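Local coordinates for protein fatty acid CoA ligase (Marinactinospora thermotolerans, PDB 6SQ8) that belongs to the ANL superfamily of AMP-binding enzymes and is seen here with adenosine monophosphate and 1-ethanoyl-9H-pyrido[3,4-b]indole-3-carboxylic acid bound, at residues Arg36-Gly50 / Thr144-Ala156. Residues are numbered along the deposited sequence; the frame is centred on the assembly and turned at random.
Sequences RLLAHALTEAGIPPG and TPLRYREHPEGIA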
loop_
_atom_site.group_PDB
_atom_site.type_symbol
_atom_site.label_atom_id
_atom_site.label_comp_id
_atom_site.label_asym_id
_atom_site.label_seq_id
_atom_site.Cartn_x
_atom_site.Cartn_y
_atom_site.Cartn_z
ATOM N N ARG A 36 -16.718 -17.326 -13.253
ATOM C CA ARG A 36 -17.336 -18.649 -13.282
ATOM C C ARG A 36 -16.389 -19.627 -13.994
ATOM O O ARG A 36 -16.082 -20.719 -13.482
ATOM C CB ARG A 36 -18.679 -18.604 -14.015
ATOM C CG ARG A 36 -19.769 -17.773 -13.361
ATOM C CD ARG A 36 -21.041 -17.887 -14.169
ATOM N NE ARG A 36 -21.891 -16.724 -13.994
ATOM C CZ ARG A 36 -22.382 -15.989 -14.982
ATOM N NH1 ARG A 36 -22.083 -16.304 -16.232
ATOM N NH2 ARG A 36 -23.210 -14.978 -14.723
ATOM N N LEU A 37 -15.920 -19.195 -15.167
ATOM C CA LEU A 37 -15.015 -19.953 -16.007
ATOM C C LEU A 37 -13.749 -20.344 -15.234
ATOM O O LEU A 37 -13.403 -21.518 -15.139
ATOM C CB LEU A 37 -14.679 -19.090 -17.225
ATOM C CG LEU A 37 -14.060 -19.840 -18.410
ATOM C CD1 LEU A 37 -14.536 -19.227 -19.724
ATOM C CD2 LEU A 37 -12.538 -19.862 -18.335
ATOM N N LEU A 38 -13.062 -19.342 -14.680
ATOM C CA LEU A 38 -11.803 -19.547 -13.997
ATOM C C LEU A 38 -12.023 -20.384 -12.736
ATOM O O LEU A 38 -11.177 -21.207 -12.386
ATOM C CB LEU A 38 -11.219 -18.182 -13.628
ATOM C CG LEU A 38 -10.731 -17.328 -14.785
ATOM C CD1 LEU A 38 -10.328 -15.965 -14.302
ATOM C CD2 LEU A 38 -9.543 -17.970 -15.442
ATOM N N ALA A 39 -13.146 -20.138 -12.049
ATOM C CA ALA A 39 -13.492 -20.869 -10.845
ATOM C C ALA A 39 -13.595 -22.366 -11.167
ATOM O O ALA A 39 -12.940 -23.186 -10.539
ATOM C CB ALA A 39 -14.776 -20.335 -10.272
ATOM N N HIS A 40 -14.406 -22.688 -12.175
ATOM C CA HIS A 40 -14.595 -24.070 -12.629
ATOM C C HIS A 40 -13.245 -24.706 -13.023
ATOM O O HIS A 40 -12.906 -25.794 -12.570
ATOM C CB HIS A 40 -15.622 -24.105 -13.767
ATOM C CG HIS A 40 -15.928 -25.490 -14.229
ATOM N ND1 HIS A 40 -15.212 -26.132 -15.235
ATOM C CD2 HIS A 40 -16.897 -26.345 -13.840
ATOM C CE1 HIS A 40 -15.728 -27.328 -15.435
ATOM N NE2 HIS A 40 -16.746 -27.488 -14.581
ATOM N N ALA A 41 -12.453 -24.006 -13.837
ATOM C CA ALA A 41 -11.182 -24.519 -14.318
ATOM C C ALA A 41 -10.229 -24.864 -13.160
ATOM O O ALA A 41 -9.520 -25.874 -13.212
ATOM C CB ALA A 41 -10.557 -23.513 -15.250
ATOM N N LEU A 42 -10.188 -24.003 -12.132
ATOM C CA LEU A 42 -9.283 -24.176 -10.967
ATOM C C LEU A 42 -9.772 -25.348 -10.105
ATOM O O LEU A 42 -8.960 -26.114 -9.581
ATOM C CB LEU A 42 -9.258 -22.885 -10.136
ATOM C CG LEU A 42 -8.522 -21.693 -10.733
ATOM C CD1 LEU A 42 -8.966 -20.409 -10.058
ATOM C CD2 LEU A 42 -7.026 -21.856 -10.585
ATOM N N THR A 43 -11.101 -25.434 -9.937
ATOM C CA THR A 43 -11.759 -26.521 -9.226
ATOM C C THR A 43 -11.363 -27.836 -9.902
ATOM O O THR A 43 -10.780 -28.703 -9.245
ATOM C CB THR A 43 -13.280 -26.296 -9.158
ATOM O OG1 THR A 43 -13.568 -25.566 -7.960
ATOM C CG2 THR A 43 -14.115 -27.561 -9.187
ATOM N N GLU A 44 -11.625 -27.924 -11.217
ATOM C CA GLU A 44 -11.392 -29.127 -12.034
ATOM C C GLU A 44 -9.922 -29.542 -12.008
ATOM O O GLU A 44 -9.632 -30.702 -12.150
ATOM C CB GLU A 44 -11.804 -28.928 -13.495
ATOM C CG GLU A 44 -13.302 -28.863 -13.726
ATOM C CD GLU A 44 -14.158 -29.972 -13.142
ATOM O OE1 GLU A 44 -15.344 -29.700 -12.851
ATOM O OE2 GLU A 44 -13.621 -31.082 -12.953
ATOM N N ALA A 45 -9.002 -28.595 -11.840
ATOM C CA ALA A 45 -7.572 -28.883 -11.885
ATOM C C ALA A 45 -7.087 -29.528 -10.582
ATOM O O ALA A 45 -5.891 -29.821 -10.446
ATOM C CB ALA A 45 -6.805 -27.615 -12.181
ATOM N N GLY A 46 -7.987 -29.690 -9.600
ATOM C CA GLY A 46 -7.717 -30.429 -8.354
ATOM C C GLY A 46 -7.080 -29.602 -7.235
ATOM O O GLY A 46 -6.433 -30.149 -6.342
ATOM N N ILE A 47 -7.243 -28.278 -7.308
ATOM C CA ILE A 47 -6.838 -27.347 -6.272
ATOM C C ILE A 47 -7.843 -27.452 -5.126
ATOM O O ILE A 47 -9.011 -27.092 -5.287
ATOM C CB ILE A 47 -6.762 -25.919 -6.841
ATOM C CG1 ILE A 47 -5.863 -25.827 -8.078
ATOM C CG2 ILE A 47 -6.325 -24.947 -5.760
ATOM C CD1 ILE A 47 -5.951 -24.514 -8.824
ATOM N N PRO A 48 -7.421 -27.925 -3.928
ATOM C CA PRO A 48 -8.325 -28.047 -2.784
ATOM C C PRO A 48 -8.485 -26.765 -1.961
ATOM O O PRO A 48 -7.574 -25.937 -1.907
ATOM C CB PRO A 48 -7.627 -29.131 -1.946
ATOM C CG PRO A 48 -6.129 -28.925 -2.214
ATOM C CD PRO A 48 -6.055 -28.387 -3.627
ATOM N N PRO A 49 -9.644 -26.575 -1.285
ATOM C CA PRO A 49 -9.921 -25.381 -0.478
ATOM C C PRO A 49 -8.874 -24.793 0.491
ATOM O O PRO A 49 -8.714 -23.570 0.566
ATOM C CB PRO A 49 -11.108 -25.874 0.352
ATOM C CG PRO A 49 -11.887 -26.680 -0.645
ATOM C CD PRO A 49 -10.805 -27.475 -1.350
ATOM N N GLY A 50 -8.168 -25.613 1.259
ATOM C CA GLY A 50 -7.325 -25.021 2.315
ATOM C C GLY A 50 -6.107 -24.243 1.814
ATOM O O GLY A 50 -5.436 -23.582 2.606
ATOM N N THR A 144 -23.407 -22.955 -16.416
ATOM C CA THR A 144 -22.718 -23.368 -15.156
ATOM C C THR A 144 -22.669 -22.178 -14.199
ATOM O O THR A 144 -22.109 -21.137 -14.541
ATOM C CB THR A 144 -21.286 -23.906 -15.373
ATOM O OG1 THR A 144 -21.167 -24.527 -16.658
ATOM C CG2 THR A 144 -20.867 -24.875 -14.279
ATOM N N PRO A 145 -23.203 -22.284 -12.957
ATOM C CA PRO A 145 -23.154 -21.187 -11.990
ATOM C C PRO A 145 -21.858 -21.225 -11.165
ATOM O O PRO A 145 -21.169 -22.254 -11.177
ATOM C CB PRO A 145 -24.382 -21.491 -11.119
ATOM C CG PRO A 145 -24.378 -22.999 -11.031
ATOM C CD PRO A 145 -23.865 -23.465 -12.381
ATOM N N LEU A 146 -21.548 -20.128 -10.461
ATOM C CA LEU A 146 -20.359 -20.070 -9.648
ATOM C C LEU A 146 -20.557 -20.974 -8.418
ATOM O O LEU A 146 -21.526 -20.837 -7.678
ATOM C CB LEU A 146 -20.068 -18.610 -9.276
ATOM C CG LEU A 146 -18.814 -18.353 -8.425
ATOM C CD1 LEU A 146 -17.563 -18.835 -9.134
ATOM C CD2 LEU A 146 -18.656 -16.891 -8.055
ATOM N N ARG A 147 -19.632 -21.927 -8.255
ATOM C CA ARG A 147 -19.737 -22.964 -7.243
ATOM C C ARG A 147 -18.720 -22.619 -6.154
ATOM O O ARG A 147 -17.516 -22.898 -6.310
ATOM C CB ARG A 147 -19.525 -24.355 -7.865
ATOM N N TYR A 148 -19.197 -21.997 -5.068
ATOM C CA TYR A 148 -18.321 -21.566 -3.945
ATOM C C TYR A 148 -17.945 -22.760 -3.057
ATOM O O TYR A 148 -18.724 -23.658 -2.855
ATOM C CB TYR A 148 -19.002 -20.514 -3.071
ATOM C CG TYR A 148 -19.388 -19.222 -3.751
ATOM C CD1 TYR A 148 -20.590 -19.092 -4.434
ATOM C CD2 TYR A 148 -18.577 -18.098 -3.652
ATOM C CE1 TYR A 148 -20.963 -17.892 -5.019
ATOM C CE2 TYR A 148 -18.938 -16.886 -4.228
ATOM C CZ TYR A 148 -20.141 -16.786 -4.911
ATOM O OH TYR A 148 -20.506 -15.623 -5.511
ATOM N N ARG A 149 -16.728 -22.748 -2.530
ATOM C CA ARG A 149 -16.286 -23.633 -1.454
ATOM C C ARG A 149 -15.742 -22.738 -0.323
ATOM O O ARG A 149 -15.419 -21.569 -0.547
ATOM C CB ARG A 149 -15.224 -24.619 -1.967
ATOM C CG ARG A 149 -15.499 -25.217 -3.343
ATOM C CD ARG A 149 -14.448 -26.223 -3.795
ATOM N NE ARG A 149 -13.093 -25.683 -3.889
ATOM C CZ ARG A 149 -12.022 -26.354 -4.337
ATOM N NH1 ARG A 149 -12.170 -27.517 -4.945
ATOM N NH2 ARG A 149 -10.804 -25.863 -4.167
ATOM N N GLU A 150 -15.637 -23.300 0.884
ATOM C CA GLU A 150 -15.226 -22.591 2.077
ATOM C C GLU A 150 -13.762 -22.868 2.401
ATOM O O GLU A 150 -13.367 -24.014 2.506
ATOM C CB GLU A 150 -16.052 -23.068 3.266
ATOM C CG GLU A 150 -17.363 -22.334 3.385
ATOM C CD GLU A 150 -17.232 -21.039 4.160
ATOM O OE1 GLU A 150 -17.554 -19.993 3.591
ATOM O OE2 GLU A 150 -16.797 -21.057 5.340
ATOM N N HIS A 151 -12.977 -21.804 2.605
ATOM C CA HIS A 151 -11.646 -21.952 3.168
ATOM C C HIS A 151 -11.801 -22.475 4.593
ATOM O O HIS A 151 -12.511 -21.879 5.397
ATOM C CB HIS A 151 -10.874 -20.626 3.057
ATOM C CG HIS A 151 -9.391 -20.745 3.183
ATOM N ND1 HIS A 151 -8.772 -21.160 4.343
ATOM C CD2 HIS A 151 -8.397 -20.445 2.324
ATOM C CE1 HIS A 151 -7.462 -21.137 4.180
ATOM N NE2 HIS A 151 -7.203 -20.694 2.958
ATOM N N PRO A 152 -11.181 -23.624 4.955
ATOM C CA PRO A 152 -11.272 -24.148 6.316
ATOM C C PRO A 152 -10.964 -23.118 7.415
ATOM O O PRO A 152 -11.575 -23.194 8.479
ATOM C CB PRO A 152 -10.196 -25.246 6.371
ATOM C CG PRO A 152 -10.008 -25.679 4.932
ATOM C CD PRO A 152 -10.366 -24.480 4.075
ATOM N N GLU A 153 -10.023 -22.191 7.165
ATOM C CA GLU A 153 -9.605 -21.226 8.195
ATOM C C GLU A 153 -9.970 -19.788 7.789
ATOM O O GLU A 153 -9.502 -18.850 8.409
ATOM C CB GLU A 153 -8.128 -21.398 8.575
ATOM C CG GLU A 153 -7.227 -21.971 7.501
ATOM C CD GLU A 153 -6.281 -23.037 7.999
ATOM O OE1 GLU A 153 -6.715 -24.190 7.998
ATOM O OE2 GLU A 153 -5.118 -22.718 8.381
ATOM N N GLY A 154 -10.842 -19.630 6.792
ATOM C CA GLY A 154 -11.488 -18.343 6.472
ATOM C C GLY A 154 -10.554 -17.285 5.876
ATOM O O GLY A 154 -10.848 -16.086 5.930
ATOM N N ILE A 155 -9.440 -17.719 5.275
ATOM C CA ILE A 155 -8.414 -16.826 4.742
ATOM C C ILE A 155 -8.729 -16.491 3.279
ATOM O O ILE A 155 -9.044 -17.379 2.469
ATOM C CB ILE A 155 -7.023 -17.457 4.916
ATOM C CG1 ILE A 155 -6.768 -17.822 6.380
ATOM C CG2 ILE A 155 -5.932 -16.544 4.368
ATOM C CD1 ILE A 155 -6.995 -16.684 7.352
ATOM N N ALA A 156 -8.663 -15.187 2.968
ATOM C CA ALA A 156 -8.943 -14.661 1.640
ATOM C C ALA A 156 -7.634 -14.374 0.898
ATOM O O ALA A 156 -7.557 -14.579 -0.315
ATOM C CB ALA A 156 -9.781 -13.414 1.754
#
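Arg-149 reaches from an extended run of chain to the backbone carbonyl of Ile-47, a worked example of how one arginine can tie a surface connection to the loop that follows a helix. Its NH2 is modelled 2.4 Å from Ile-47 O, so short that the exact length is doubtful, although the direction is nearly straight (167°); NH1 adds a weak, strongly bent bond to the same oxygen at 3.2 Å. The carbonyl thus sits at the edge of the guanidinium, near its plane. The side chain bends at chi3 (-60°), and NE bonds to Ile-73 O just beyond helix 61-72, so the group bridges two separate pieces of backbone. Its flat faces are occupied as well: Pro-49 CD lies over one, toward the rim, and Thr-43 OG1 approaches the other without a hydrogen bond.

Further along, Pro-49 CB meets Glu-150 O at 3.6 Å and Pro-152 CD at 4.0 Å. His-151 presents one ring face to Pro-49 O; Glu-153 N donates to ND1 in the ring plane, within the type I turn 151-154, and NE2 is hydrogen-bonded to ND1 of His-76. With both nitrogens engaged, the ring's rotation is probably fixed. At the other end, with CG of Leu-146 anti to its backbone N (chi1 -179°), the side chain turns CD1 onto Ala-39 CB (3.4 Å), and the extended Arg-36 chain brings CD to Thr-144 O at 3.4 Å.

The connection leading into strand 155-160 is therefore laid across the last turns of helix 28-44 and the loop after its Schellman turn at Gly-46, about 27 Å from the chain's centre to the contact's. Other contacts are packing, some polar atoms lying close without hydrogen bonds, which implies a surface seam whose directional bonding is concentrated at a single guanidinium.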